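Local coordinates for protein GCN5-related N-acetyltransferase (Kribbella flavida, PDB 4MY0) that probably transfers an acetyl group from acetyl-coenzyme A to an amine, perhaps on an aminoglycoside, and carries a coenzyme A derivative in its GNAT domain, at residues C[11-14]-C[15-19]; C[46-50]-C[51-55]; C[108-111]-C[112-116]; C[124-127]-C[128-132]. One frame throughout, in Å; residues are numbered along the deposited sequence. Where two conformers were deposited one is given.

Contact 1. Residues C[11-14]-C[15-19]; sequences VDIT and ETQLD
Gln-17 OE1 is gripped from two directions where the chain turns from a strand into a helix. The backbone N of Thr-14 gives Gln-17 OE1 a nearly straight bond (3.0 Å, 165°), in the carbonyl plane and on a lone pair. A water donates to Gln-17 OE1 at 2.8 Å and also to Asp-12 O, so it bridges the side-chain amide to the end of the strand. The turn is closed the other way by Gln-17 N, which bonds Thr-14 O at 3.0 Å from well above the carbonyl plane. With CG beside its own backbone N (chi1 -69°) and an extended chain beyond, Gln-17 runs back past Thr-14 OG1, which lies 3.5 Å from Gln-17 CG. A leucine here would probably leave Thr-14 N without its side-chain acceptor and break the water bridge to Asp-12 O. Beside these polar bonds, Ile-13 CG2 meets Leu-18 CD2 at 3.9 Å. Both apolar side chains also touch Phe-53 of strand 53-58, and Leu-18 reaches Ala-44 and Val-45 of helix 34-49. The turn thus joins strand 8-12 to helix 18-26, with Asp-12 held by a salt bridge to Arg-110 of helix 99-113.

Contact 2. Residues C[46-50]-C[51-55]; sequences EFVHD and GRFLG
Arg-52 N bonds Phe-47 O (2.9 Å) and Gly-51 N bonds Val-48 O (3.4 Å, weak), the paired backbone bonds of a Schellman motif that ends helix 34-49 and sends the chain into strand 53-58. Gly-51 is the C-prime residue, with a positive phi of 71°. The charged interactions form a network round the Arg-52 guanidinium, whose two terminal nitrogens each take a carboxylate near the guanidinium plane. Arg-52 NH1 reaches Asp-50 OD2 on its anti lone pair at 2.9 Å, the two planes standing 79° apart. Arg-52 NH2 bonds Glu-46 OE1 at 3.1 Å, coming from above that carboxylate's plane. A bend at chi3 (31°) folds the arginine back over the helix end, where NE and NH2 have further partners in Ile-68 O and Asp-70 of strand 61-75. A methionine in its place would probably leave the carboxylates of Glu-46 and Asp-50 without the positive charge they share. Apolar contacts complete the corner: Phe-53 CD1 meets Phe-47 CB and, at 4.0 Å, Val-48 CG2, while the Phe-47 ring stands edge-to-face with Trp-69. The Phe-47 ring also borders the charged network, its CE1 lying 3.4 Å from Arg-52 NH2 in an oblique approach.

Contact 3. Residues C[108-111]-C[112-116]; sequences LERS and RDKGM
Arg-112 lays its aliphatic stem over the carbonyl of the preceding turn, CG coming to 3.3 Å from Leu-108 O, the oxygen that Arg-112 N also bonds. The chain then bends at chi3 (72°), and its end swings toward Glu-109. Arg-112 NH2 makes a salt bridge to Glu-109 OE2 at 2.9 Å; the carboxylate sits at the guanidinium edge, but the hydrogen bond is weak because its N-H...O angle is only 120°. Glu-109 gets there by a bend at chi2 (49°) that turns its carboxylate forward along the helix, toward Arg-112. Asp-113 OD1 lies 3.3 Å from Glu-109 OE2, two acceptors with their carboxylate planes steeply inclined. On another side of the helix Arg-110 CD touches Lys-114 CE at 4.0 Å, while their charged ends go to other parts of the fold: Arg-110 to Gly-51 O, Lys-114 to Asp-50 O. Helix 99-113 closes in a Schellman motif with Gly-115 as C-prime residue. Met-116 N, of a selenomethionine, bonds Ser-111 O at 3.2 Å, and Gly-115 N bonds Arg-112 O. The turn leads toward strand 118-121, completing the helical part of a beta-alpha-beta unit. With the carboxylates of Glu-109 and Asp-113 this close, the arginine probably offsets their mutual repulsion, so that both acids can stay charged.

Contact 4. Residues C[124-127]-C[128-132]; sequences ATTV and IYRHL. With AC8 ([(2R,3R,4R,5R)-5-(6-amino-9H-purin-9-yl)-3,4-bis(phosphonooxy)tetrahydrofuran-2-yl]methyl (3R)-3-hydroxy-2,2-dimethyl-4-oxo-4-({3-oxo-3-[(2-sulfanylethyl)amino]propyl}amino)butyl dihydrogen diphosphate), chain L.
The Tyr-129 ring has Ile-128 CG2 over the centre of one face and two groups at its edge: Thr-125 O, 3.2 Å from Tyr-129 CD2, and the sulfur of the bound coenzyme A analogue AC8. Tyr-129 OH comes within 3.0 Å of AC8 S1P. The Arg-130 guanidinium has the methyl end of Thr-126 over one face, the two side chains lying side by side. A water in its plane accepts from Arg-130 NH1 at 2.9 Å and donates to Thr-126 OG1, which is also hydrogen-bonded to Glu-268 O of the second subunit. The guanidinium itself bonds Val-267 O and His-264 O of that subunit and pairs with Glu-135. At the His-131 ring edge, NE2 donates to phosphate oxygen O9A of AC8 at 2.9 Å, a bond that is doubtful, since it belongs to one of two conformers of His-131. Val-127 CG1 runs alongside that ring, 3.6 Å from His-131 CD2, and its other methyl, CG2, turns to AC8 N3A of the adenine. With CG1 anti to the backbone N (chi1 -178°), the valine thus divides its branches between histidine and base. Thr-125 CG2 packs on AC8 CEP at 3.6 Å, and its OG1 caps the helix by a weak bond from Val-127 N. Ser-248 and Arg-156 of the third subunit also bond the ligand, as do Gly-98, Gly-100 and Ser-101. Helix 126-131, with the loop before helix 99-113 and that helix's first turn, thus forms the coenzyme A site of the GNAT fold.

How the contacts relate
From the N terminus, contact 1 turns strand 8-12 into helix 18-26, and contact 2 closes helix 34-49 before strand 53-58. Contact 3 ends helix 99-113, and contact 4 forms the short helix 126-131. Each closes before the next opens, so none nest or cross. In space contacts 1 and 2 touch through antiparallel pairing of strands 8-12 and 53-58. Contact 3 reaches both, so that the end of helix 99-113 is tied to that strand pair. Contact 4 barely brushes contact 3, at Leu-108 and Leu-132, and alone of the four touches the bound coenzyme A analogue.

Contact 1. Residues C[11-14]-C[15-19]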
loop_
_atom_site.group_PDB
_atom_site.type_symbol
_atom_site.label_atom_id
_atom_site.label_comp_id
_atom_site.label_asym_id
_atom_site.label_seq_id
_atom_site.Cartn_x
_atom_site.Cartn_y
_atom_site.Cartn_z
ATOM N N VAL C 11 -28.324 -36.857 -3.487
ATOM C CA VAL C 11 -29.385 -36.988 -2.486
ATOM C C VAL C 11 -30.018 -35.633 -2.236
ATOM O O VAL C 11 -29.502 -34.602 -2.697
ATOM C CB VAL C 11 -28.848 -37.467 -1.127
ATOM C CG1 VAL C 11 -28.320 -38.887 -1.206
ATOM C CG2 VAL C 11 -27.775 -36.492 -0.615
ATOM N N ASP C 12 -31.133 -35.646 -1.508
ATOM C CA ASP C 12 -31.699 -34.440 -0.924
ATOM C C ASP C 12 -31.076 -34.306 0.459
ATOM O O ASP C 12 -31.175 -35.222 1.278
ATOM C CB ASP C 12 -33.225 -34.561 -0.790
ATOM C CG ASP C 12 -33.960 -34.351 -2.116
ATOM O OD1 ASP C 12 -33.301 -34.263 -3.174
ATOM O OD2 ASP C 12 -35.210 -34.285 -2.099
ATOM N N ILE C 13 -30.425 -33.174 0.709
ATOM C CA ILE C 13 -29.781 -32.918 1.997
ATOM C C ILE C 13 -30.850 -32.817 3.073
ATOM O O ILE C 13 -31.859 -32.126 2.886
ATOM C CB ILE C 13 -28.941 -31.612 1.961
ATOM C CG1 ILE C 13 -27.689 -31.808 1.105
ATOM C CG2 ILE C 13 -28.537 -31.179 3.371
ATOM C CD1 ILE C 13 -26.711 -32.823 1.696
ATOM N N THR C 14 -30.653 -33.522 4.183
ATOM C CA THR C 14 -31.562 -33.419 5.322
ATOM C C THR C 14 -30.996 -32.503 6.407
ATOM O O THR C 14 -29.819 -32.138 6.374
ATOM C CB THR C 14 -31.838 -34.795 5.942
ATOM O OG1 THR C 14 -30.601 -35.366 6.391
ATOM C CG2 THR C 14 -32.478 -35.717 4.915
ATOM N N GLU C 15 -31.839 -32.160 7.378
ATOM C CA GLU C 15 -31.467 -31.256 8.462
ATOM C C GLU C 15 -30.288 -31.771 9.291
ATOM O O GLU C 15 -29.441 -30.992 9.735
ATOM C CB GLU C 15 -32.683 -30.993 9.358
ATOM C CG GLU C 15 -32.421 -30.031 10.510
ATOM C CD GLU C 15 -33.683 -29.339 11.006
ATOM O OE1 GLU C 15 -34.787 -29.674 10.523
ATOM O OE2 GLU C 15 -33.566 -28.451 11.876
ATOM N N THR C 16 -30.218 -33.086 9.480
ATOM C CA THR C 16 -29.142 -33.687 10.267
ATOM C C THR C 16 -27.808 -33.744 9.504
ATOM O O THR C 16 -26.765 -33.994 10.100
ATOM C CB THR C 16 -29.514 -35.107 10.747
ATOM O OG1 THR C 16 -29.746 -35.949 9.610
ATOM C CG2 THR C 16 -30.766 -35.077 11.614
ATOM N N GLN C 17 -27.845 -33.527 8.193
ATOM C CA GLN C 17 -26.623 -33.516 7.387
ATOM C C GLN C 17 -26.010 -32.117 7.263
ATOM O O GLN C 17 -24.988 -31.952 6.596
ATOM C CB GLN C 17 -26.888 -34.067 5.978
ATOM C CG GLN C 17 -27.190 -35.574 5.917
ATOM C CD GLN C 17 -27.553 -36.036 4.511
ATOM O OE1 GLN C 17 -28.389 -35.425 3.837
ATOM N NE2 GLN C 17 -26.926 -37.116 4.063
ATOM N N LEU C 18 -26.629 -31.114 7.885
ATOM C CA LEU C 18 -26.173 -29.734 7.723
ATOM C C LEU C 18 -24.778 -29.513 8.331
ATOM O O LEU C 18 -23.943 -28.800 7.752
ATOM C CB LEU C 18 -27.201 -28.740 8.280
ATOM C CG LEU C 18 -28.483 -28.605 7.450
ATOM C CD1 LEU C 18 -29.431 -27.576 8.053
ATOM C CD2 LEU C 18 -28.160 -28.269 5.996
ATOM N N ASP C 19 -24.519 -30.141 9.477
ATOM C CA ASP C 19 -23.192 -30.081 10.091
ATOM C C ASP C 19 -22.125 -30.599 9.123
ATOM O O ASP C 19 -21.033 -30.026 9.015
ATOM C CB ASP C 19 -23.165 -30.881 11.392
ATOM C CG ASP C 19 -23.964 -30.222 12.494
ATOM O OD1 ASP C 19 -23.980 -28.976 12.544
ATOM O OD2 ASP C 19 -24.574 -30.948 13.312
HETATM O O HOH W 1 -29.645 -37.469 2.303
#

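Contact 2. Residues C[46-50]-C[51-55]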
loop_
_atom_site.group_PDB
_atom_site.type_symbol
_atom_site.label_atom_id
_atom_site.label_comp_id
_atom_site.label_asym_id
_atom_site.label_seq_id
_atom_site.Cartn_x
_atom_site.Cartn_y
_atom_site.Cartn_z
ATOM N N GLU C 46 -34.863 -23.873 5.759
ATOM C CA GLU C 46 -35.834 -23.424 4.764
ATOM C C GLU C 46 -35.602 -24.150 3.433
ATOM O O GLU C 46 -36.532 -24.718 2.856
ATOM C CB GLU C 46 -35.735 -21.897 4.595
ATOM C CG GLU C 46 -36.177 -21.333 3.229
ATOM C CD GLU C 46 -35.205 -20.278 2.649
ATOM O OE1 GLU C 46 -35.346 -19.927 1.448
ATOM O OE2 GLU C 46 -34.306 -19.807 3.390
ATOM N N PHE C 47 -34.356 -24.148 2.964
ATOM C CA PHE C 47 -34.002 -24.824 1.721
ATOM C C PHE C 47 -34.279 -26.328 1.792
ATOM O O PHE C 47 -34.782 -26.919 0.831
ATOM C CB PHE C 47 -32.524 -24.602 1.404
ATOM C CG PHE C 47 -32.195 -23.206 0.925
ATOM C CD1 PHE C 47 -32.219 -22.897 -0.431
ATOM C CD2 PHE C 47 -31.832 -22.213 1.829
ATOM C CE1 PHE C 47 -31.898 -21.604 -0.881
ATOM C CE2 PHE C 47 -31.516 -20.925 1.390
ATOM C CZ PHE C 47 -31.544 -20.623 0.031
ATOM N N VAL C 48 -33.935 -26.939 2.925
ATOM C CA VAL C 48 -34.117 -28.378 3.125
ATOM C C VAL C 48 -35.594 -28.753 3.014
ATOM O O VAL C 48 -35.963 -29.720 2.340
ATOM C CB VAL C 48 -33.552 -28.826 4.500
ATOM C CG1 VAL C 48 -34.219 -30.109 4.998
ATOM C CG2 VAL C 48 -32.035 -28.992 4.427
ATOM N N HIS C 49 -36.440 -27.960 3.654
ATOM C CA HIS C 49 -37.853 -28.283 3.712
ATOM C C HIS C 49 -38.594 -28.039 2.399
ATOM O O HIS C 49 -39.648 -28.622 2.176
ATOM C CB HIS C 49 -38.522 -27.567 4.887
ATOM C CG HIS C 49 -38.112 -28.110 6.221
ATOM N ND1 HIS C 49 -37.770 -29.433 6.411
ATOM C CD2 HIS C 49 -37.973 -27.510 7.426
ATOM C CE1 HIS C 49 -37.446 -29.626 7.676
ATOM N NE2 HIS C 49 -37.560 -28.475 8.314
ATOM N N ASP C 50 -38.039 -27.212 1.518
ATOM C CA ASP C 50 -38.710 -26.943 0.248
ATOM C C ASP C 50 -38.099 -27.742 -0.911
ATOM O O ASP C 50 -38.436 -27.514 -2.072
ATOM C CB ASP C 50 -38.724 -25.437 -0.061
ATOM C CG ASP C 50 -39.797 -25.048 -1.090
ATOM O OD1 ASP C 50 -40.843 -25.742 -1.174
ATOM O OD2 ASP C 50 -39.595 -24.040 -1.811
ATOM N N GLY C 51 -37.214 -28.687 -0.597
ATOM C CA GLY C 51 -36.618 -29.540 -1.615
ATOM C C GLY C 51 -35.635 -28.781 -2.491
ATOM O O GLY C 51 -35.444 -29.102 -3.669
ATOM N N ARG C 52 -34.998 -27.771 -1.910
ATOM C CA ARG C 52 -34.065 -26.944 -2.665
ATOM C C ARG C 52 -32.637 -26.987 -2.104
ATOM O O ARG C 52 -31.857 -26.028 -2.251
ATOM C CB ARG C 52 -34.600 -25.505 -2.762
ATOM C CG ARG C 52 -35.856 -25.356 -3.651
ATOM C CD ARG C 52 -36.695 -24.128 -3.283
ATOM N NE ARG C 52 -35.851 -23.059 -2.779
ATOM C CZ ARG C 52 -36.130 -22.310 -1.719
ATOM N NH1 ARG C 52 -37.255 -22.484 -1.049
ATOM N NH2 ARG C 52 -35.274 -21.372 -1.339
ATOM N N PHE C 53 -32.285 -28.113 -1.487
ATOM C CA PHE C 53 -30.919 -28.326 -0.994
ATOM C C PHE C 53 -30.435 -29.711 -1.446
ATOM O O PHE C 53 -30.853 -30.745 -0.891
ATOM C CB PHE C 53 -30.882 -28.233 0.539
ATOM C CG PHE C 53 -29.585 -27.698 1.088
ATOM C CD1 PHE C 53 -29.584 -26.853 2.186
ATOM C CD2 PHE C 53 -28.363 -28.041 0.506
ATOM C CE1 PHE C 53 -28.387 -26.341 2.700
ATOM C CE2 PHE C 53 -27.163 -27.538 1.009
ATOM C CZ PHE C 53 -27.175 -26.677 2.109
ATOM N N LEU C 54 -29.566 -29.737 -2.448
ATOM C CA LEU C 54 -29.094 -31.001 -3.003
ATOM C C LEU C 54 -27.674 -31.318 -2.552
ATOM O O LEU C 54 -26.896 -30.417 -2.229
ATOM C CB LEU C 54 -29.169 -30.984 -4.528
ATOM C CG LEU C 54 -30.609 -30.987 -5.060
ATOM C CD1 LEU C 54 -30.612 -30.706 -6.514
ATOM C CD2 LEU C 54 -31.259 -32.324 -4.809
ATOM N N GLY C 55 -27.340 -32.602 -2.517
ATOM C CA GLY C 55 -25.987 -32.989 -2.169
ATOM C C GLY C 55 -25.558 -34.259 -2.870
ATOM O O GLY C 55 -26.374 -34.940 -3.509
#

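Contact 3. Residues C[108-111]-C[112-116]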
loop_
_atom_site.group_PDB
_atom_site.type_symbol
_atom_site.label_atom_id
_atom_site.label_comp_id
_atom_site.label_asym_id
_atom_site.label_seq_id
_atom_site.Cartn_x
_atom_site.Cartn_y
_atom_site.Cartn_z
ATOM N N LEU C 108 -29.955 -28.897 -11.813
ATOM C CA LEU C 108 -30.735 -28.469 -12.972
ATOM C C LEU C 108 -32.029 -29.254 -13.070
ATOM O O LEU C 108 -33.084 -28.704 -13.392
ATOM C CB LEU C 108 -29.940 -28.652 -14.255
ATOM C CG LEU C 108 -28.745 -27.722 -14.461
ATOM C CD1 LEU C 108 -28.163 -27.934 -15.848
ATOM C CD2 LEU C 108 -29.122 -26.268 -14.261
ATOM N N GLU C 109 -31.958 -30.547 -12.799
ATOM C CA GLU C 109 -33.161 -31.366 -12.858
ATOM C C GLU C 109 -34.185 -30.935 -11.798
ATOM O O GLU C 109 -35.377 -30.793 -12.098
ATOM C CB GLU C 109 -32.811 -32.851 -12.722
ATOM C CG GLU C 109 -33.935 -33.757 -13.196
ATOM C CD GLU C 109 -34.460 -33.350 -14.572
ATOM O OE1 GLU C 109 -33.638 -33.089 -15.483
ATOM O OE2 GLU C 109 -35.699 -33.278 -14.744
ATOM N N ARG C 110 -33.726 -30.697 -10.571
ATOM C CA ARG C 110 -34.637 -30.243 -9.510
ATOM C C ARG C 110 -35.256 -28.894 -9.897
ATOM O O ARG C 110 -36.464 -28.686 -9.760
ATOM C CB ARG C 110 -33.901 -30.141 -8.165
ATOM C CG ARG C 110 -34.759 -29.621 -6.998
ATOM C CD ARG C 110 -36.003 -30.499 -6.754
ATOM N NE ARG C 110 -35.661 -31.914 -6.615
ATOM C CZ ARG C 110 -35.200 -32.470 -5.497
ATOM N NH1 ARG C 110 -35.025 -31.734 -4.402
ATOM N NH2 ARG C 110 -34.907 -33.763 -5.468
ATOM N N SER C 111 -34.430 -27.983 -10.405
ATOM C CA SER C 111 -34.942 -26.683 -10.860
ATOM C C SER C 111 -36.033 -26.806 -11.940
ATOM O O SER C 111 -37.050 -26.116 -11.870
ATOM C CB SER C 111 -33.807 -25.793 -11.341
ATOM O OG SER C 111 -32.858 -25.562 -10.300
ATOM N N ARG C 112 -35.825 -27.682 -12.927
ATOM C CA ARG C 112 -36.833 -27.920 -13.967
ATOM C C ARG C 112 -38.101 -28.509 -13.373
ATOM O O ARG C 112 -39.208 -28.094 -13.731
ATOM C CB ARG C 112 -36.325 -28.896 -15.028
ATOM C CG ARG C 112 -35.173 -28.403 -15.876
ATOM C CD ARG C 112 -34.712 -29.489 -16.847
ATOM N NE ARG C 112 -35.661 -29.703 -17.934
ATOM C CZ ARG C 112 -36.530 -30.712 -17.992
ATOM N NH1 ARG C 112 -37.353 -30.828 -19.034
ATOM N NH2 ARG C 112 -36.575 -31.611 -17.011
ATOM N N ASP C 113 -37.941 -29.491 -12.480
ATOM C CA ASP C 113 -39.088 -30.149 -11.853
ATOM C C ASP C 113 -39.967 -29.152 -11.098
ATOM O O ASP C 113 -41.180 -29.319 -11.022
ATOM C CB ASP C 113 -38.627 -31.255 -10.902
ATOM C CG ASP C 113 -38.112 -32.476 -11.634
ATOM O OD1 ASP C 113 -38.373 -32.585 -12.854
ATOM O OD2 ASP C 113 -37.454 -33.326 -10.987
ATOM N N LYS C 114 -39.335 -28.117 -10.544
ATOM C CA LYS C 114 -40.037 -27.076 -9.794
ATOM C C LYS C 114 -40.586 -25.934 -10.655
ATOM O O LYS C 114 -41.067 -24.938 -10.125
ATOM C CB LYS C 114 -39.125 -26.512 -8.694
ATOM C CG LYS C 114 -39.264 -27.257 -7.381
ATOM C CD LYS C 114 -38.168 -26.892 -6.401
ATOM C CE LYS C 114 -38.349 -27.682 -5.119
ATOM N NZ LYS C 114 -39.717 -27.511 -4.552
ATOM N N GLY C 115 -40.506 -26.071 -11.975
ATOM C CA GLY C 115 -41.122 -25.107 -12.871
ATOM C C GLY C 115 -40.340 -23.835 -13.151
ATOM O O GLY C 115 -40.898 -22.875 -13.674
HETATM N N MSE C 116 -39.053 -23.809 -12.825
HETATM C CA MSE C 116 -38.267 -22.617 -13.128
HETATM C C MSE C 116 -37.650 -22.732 -14.529
HETATM O O MSE C 116 -36.869 -23.644 -14.804
HETATM C CB MSE C 116 -37.214 -22.353 -12.036
HETATM C CG MSE C 116 -37.858 -22.060 -10.663
HETATM SE SE MSE C 116 -36.733 -22.607 -9.159
HETATM C CE MSE C 116 -38.006 -22.346 -7.695
#

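Contact 4. Residues C[124-127]-C[128-132]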
loop_
_atom_site.group_PDB
_atom_site.type_symbol
_atom_site.label_atom_id
_atom_site.label_comp_id
_atom_site.label_asym_id
_atom_site.label_seq_id
_atom_site.Cartn_x
_atom_site.Cartn_y
_atom_site.Cartn_z
ATOM N N ALA C 124 -17.474 -19.140 -9.373
ATOM C CA ALA C 124 -16.106 -18.895 -8.895
ATOM C C ALA C 124 -15.113 -19.329 -9.971
ATOM O O ALA C 124 -14.021 -18.794 -10.073
ATOM C CB ALA C 124 -15.849 -19.640 -7.605
ATOM N N THR C 125 -15.503 -20.334 -10.746
ATOM C CA THR C 125 -14.734 -20.786 -11.890
ATOM C C THR C 125 -15.737 -21.050 -12.998
ATOM O O THR C 125 -16.785 -21.649 -12.761
ATOM C CB THR C 125 -13.945 -22.077 -11.590
ATOM O OG1 THR C 125 -13.561 -22.698 -12.824
ATOM C CG2 THR C 125 -14.794 -23.071 -10.772
ATOM N N THR C 126 -15.424 -20.601 -14.209
ATOM C CA THR C 126 -16.384 -20.676 -15.292
ATOM C C THR C 126 -16.438 -22.055 -15.940
ATOM O O THR C 126 -17.419 -22.369 -16.615
ATOM C CB THR C 126 -16.018 -19.701 -16.420
ATOM O OG1 THR C 126 -14.742 -20.080 -16.957
ATOM C CG2 THR C 126 -15.977 -18.259 -15.913
ATOM N N VAL C 127 -15.398 -22.871 -15.767
ATOM C CA VAL C 127 -15.276 -24.092 -16.590
ATOM C C VAL C 127 -16.431 -25.072 -16.385
ATOM O O VAL C 127 -17.093 -25.449 -17.358
ATOM C CB VAL C 127 -13.927 -24.819 -16.401
ATOM C CG1 VAL C 127 -13.842 -26.052 -17.321
ATOM C CG2 VAL C 127 -12.758 -23.871 -16.681
ATOM N N ILE C 128 -16.701 -25.456 -15.131
ATOM C CA ILE C 128 -17.771 -26.416 -14.869
ATOM C C ILE C 128 -19.123 -25.896 -15.359
ATOM O O ILE C 128 -19.924 -26.639 -15.926
ATOM C CB ILE C 128 -17.853 -26.825 -13.371
ATOM C CG1 ILE C 128 -19.038 -27.768 -13.138
ATOM C CG2 ILE C 128 -17.981 -25.598 -12.446
ATOM C CD1 ILE C 128 -18.975 -28.493 -11.781
ATOM N N TYR C 129 -19.368 -24.605 -15.175
ATOM C CA TYR C 129 -20.674 -24.052 -15.529
ATOM C C TYR C 129 -20.880 -23.934 -17.039
ATOM O O TYR C 129 -21.978 -24.205 -17.538
ATOM C CB TYR C 129 -20.929 -22.740 -14.777
ATOM C CG TYR C 129 -20.876 -22.960 -13.280
ATOM C CD1 TYR C 129 -21.812 -23.778 -12.648
ATOM C CD2 TYR C 129 -19.859 -22.397 -12.504
ATOM C CE1 TYR C 129 -21.761 -24.006 -11.269
ATOM C CE2 TYR C 129 -19.799 -22.609 -11.128
ATOM C CZ TYR C 129 -20.755 -23.418 -10.519
ATOM O OH TYR C 129 -20.707 -23.639 -9.152
ATOM N N ARG C 130 -19.830 -23.572 -17.772
ATOM C CA ARG C 130 -19.928 -23.540 -19.229
ATOM C C ARG C 130 -20.159 -24.947 -19.802
ATOM O O ARG C 130 -20.930 -25.111 -20.736
ATOM C CB ARG C 130 -18.677 -22.889 -19.838
ATOM C CG ARG C 130 -18.684 -21.372 -19.687
ATOM C CD ARG C 130 -17.437 -20.707 -20.263
ATOM N NE ARG C 130 -17.682 -19.269 -20.387
ATOM C CZ ARG C 130 -16.740 -18.337 -20.300
ATOM N NH1 ARG C 130 -15.484 -18.696 -20.086
ATOM N NH2 ARG C 130 -17.058 -17.051 -20.425
ATOM N N HIS C 131 -19.484 -25.949 -19.243
ATOM C CA HIS C 131 -19.717 -27.339 -19.644
ATOM C C HIS C 131 -21.179 -27.736 -19.434
ATOM O O HIS C 131 -21.731 -28.521 -20.199
ATOM C CB HIS C 131 -18.804 -28.291 -18.856
ATOM C CG HIS C 131 -17.400 -28.355 -19.370
ATOM N ND1 HIS C 131 -17.100 -28.341 -20.715
ATOM C CD2 HIS C 131 -16.214 -28.437 -18.722
ATOM C CE1 HIS C 131 -15.790 -28.399 -20.873
ATOM N NE2 HIS C 131 -15.230 -28.460 -19.679
ATOM N N LEU C 132 -21.807 -27.183 -18.398
ATOM C CA LEU C 132 -23.216 -27.489 -18.108
ATOM C C LEU C 132 -24.196 -26.594 -18.857
ATOM O O LEU C 132 -25.415 -26.765 -18.734
ATOM C CB LEU C 132 -23.487 -27.365 -16.606
ATOM C CG LEU C 132 -22.852 -28.477 -15.783
ATOM C CD1 LEU C 132 -22.579 -27.963 -14.405
ATOM C CD2 LEU C 132 -23.768 -29.684 -15.734
HETATM N N1A AC8 L . -10.149 -24.616 -12.397
HETATM O O1A AC8 L . -17.292 -32.117 -12.143
HETATM P P1A AC8 L . -15.831 -31.739 -11.952
HETATM C C1B AC8 L . -13.182 -28.262 -14.328
HETATM S S1P AC8 L . -19.231 -21.438 -7.731
HETATM C C2A AC8 L . -10.316 -24.977 -13.683
HETATM O O2A AC8 L . -14.874 -32.826 -11.551
HETATM P P2A AC8 L . -15.605 -30.545 -9.342
HETATM C C2B AC8 L . -12.762 -29.701 -14.523
HETATM O O2B AC8 L . -11.465 -29.757 -15.131
HETATM O O2C AC8 L . -11.169 -32.247 -15.108
HETATM C C2P AC8 L . -18.075 -22.771 -7.257
HETATM N N3A AC8 L . -11.158 -25.970 -14.006
HETATM O O3A AC8 L . -15.827 -30.505 -10.935
HETATM C C3B AC8 L . -13.871 -30.220 -15.444
HETATM O O3B AC8 L . -13.610 -29.776 -16.780
HETATM P P3B AC8 L . -12.973 -30.682 -17.969
HETATM O O3C AC8 L . -10.123 -30.807 -13.332
HETATM C C3P AC8 L . -17.942 -22.540 -5.768
HETATM C C4A AC8 L . -11.853 -26.615 -13.030
HETATM O O4A AC8 L . -16.274 -31.780 -8.776
HETATM C C4B AC8 L . -15.106 -29.444 -15.029
HETATM O O4B AC8 L . -14.616 -28.290 -14.337
HETATM O O4C AC8 L . -9.238 -30.702 -15.692
HETATM P P4C AC8 L . -10.425 -30.968 -14.798
HETATM N N4P AC8 L . -17.040 -23.418 -5.027
HETATM C C5A AC8 L . -11.700 -26.250 -11.701
HETATM O O5A AC8 L . -14.155 -30.268 -9.069
HETATM C C5B AC8 L . -16.027 -30.237 -14.106
HETATM O O5B AC8 L . -15.214 -31.041 -13.258
HETATM C C5P AC8 L . -15.712 -23.460 -5.036
HETATM O O5P AC8 L . -15.058 -22.749 -5.792
HETATM C C6A AC8 L . -10.821 -25.218 -11.391
HETATM N N6A AC8 L . -10.632 -24.829 -10.103
HETATM O O6A AC8 L . -16.434 -29.244 -8.900
HETATM C C6P AC8 L . -15.080 -24.416 -4.052
HETATM N N7A AC8 L . -12.494 -27.055 -10.954
HETATM O O7A AC8 L . -11.733 -31.346 -17.418
HETATM C C7P AC8 L . -13.770 -25.077 -4.506
HETATM C C8A AC8 L . -13.134 -27.893 -11.809
HETATM O O8A AC8 L . -14.081 -31.648 -18.338
HETATM N N8P AC8 L . -14.091 -25.961 -5.630
HETATM N N9A AC8 L . -12.726 -27.626 -13.067
HETATM O O9A AC8 L . -12.658 -29.653 -19.033
HETATM C C9P AC8 L . -14.996 -26.937 -5.675
HETATM O O9P AC8 L . -15.670 -27.204 -4.694
HETATM C CAP AC8 L . -15.168 -27.733 -6.957
HETATM O OAP AC8 L . -13.892 -27.989 -7.547
HETATM C CBP AC8 L . -16.038 -27.041 -8.015
HETATM C CCP AC8 L . -16.040 -27.920 -9.275
HETATM C CDP AC8 L . -17.470 -26.893 -7.509
HETATM C CEP AC8 L . -15.489 -25.671 -8.380
HETATM O O HOH W 2 -14.398 -21.274 -19.526
#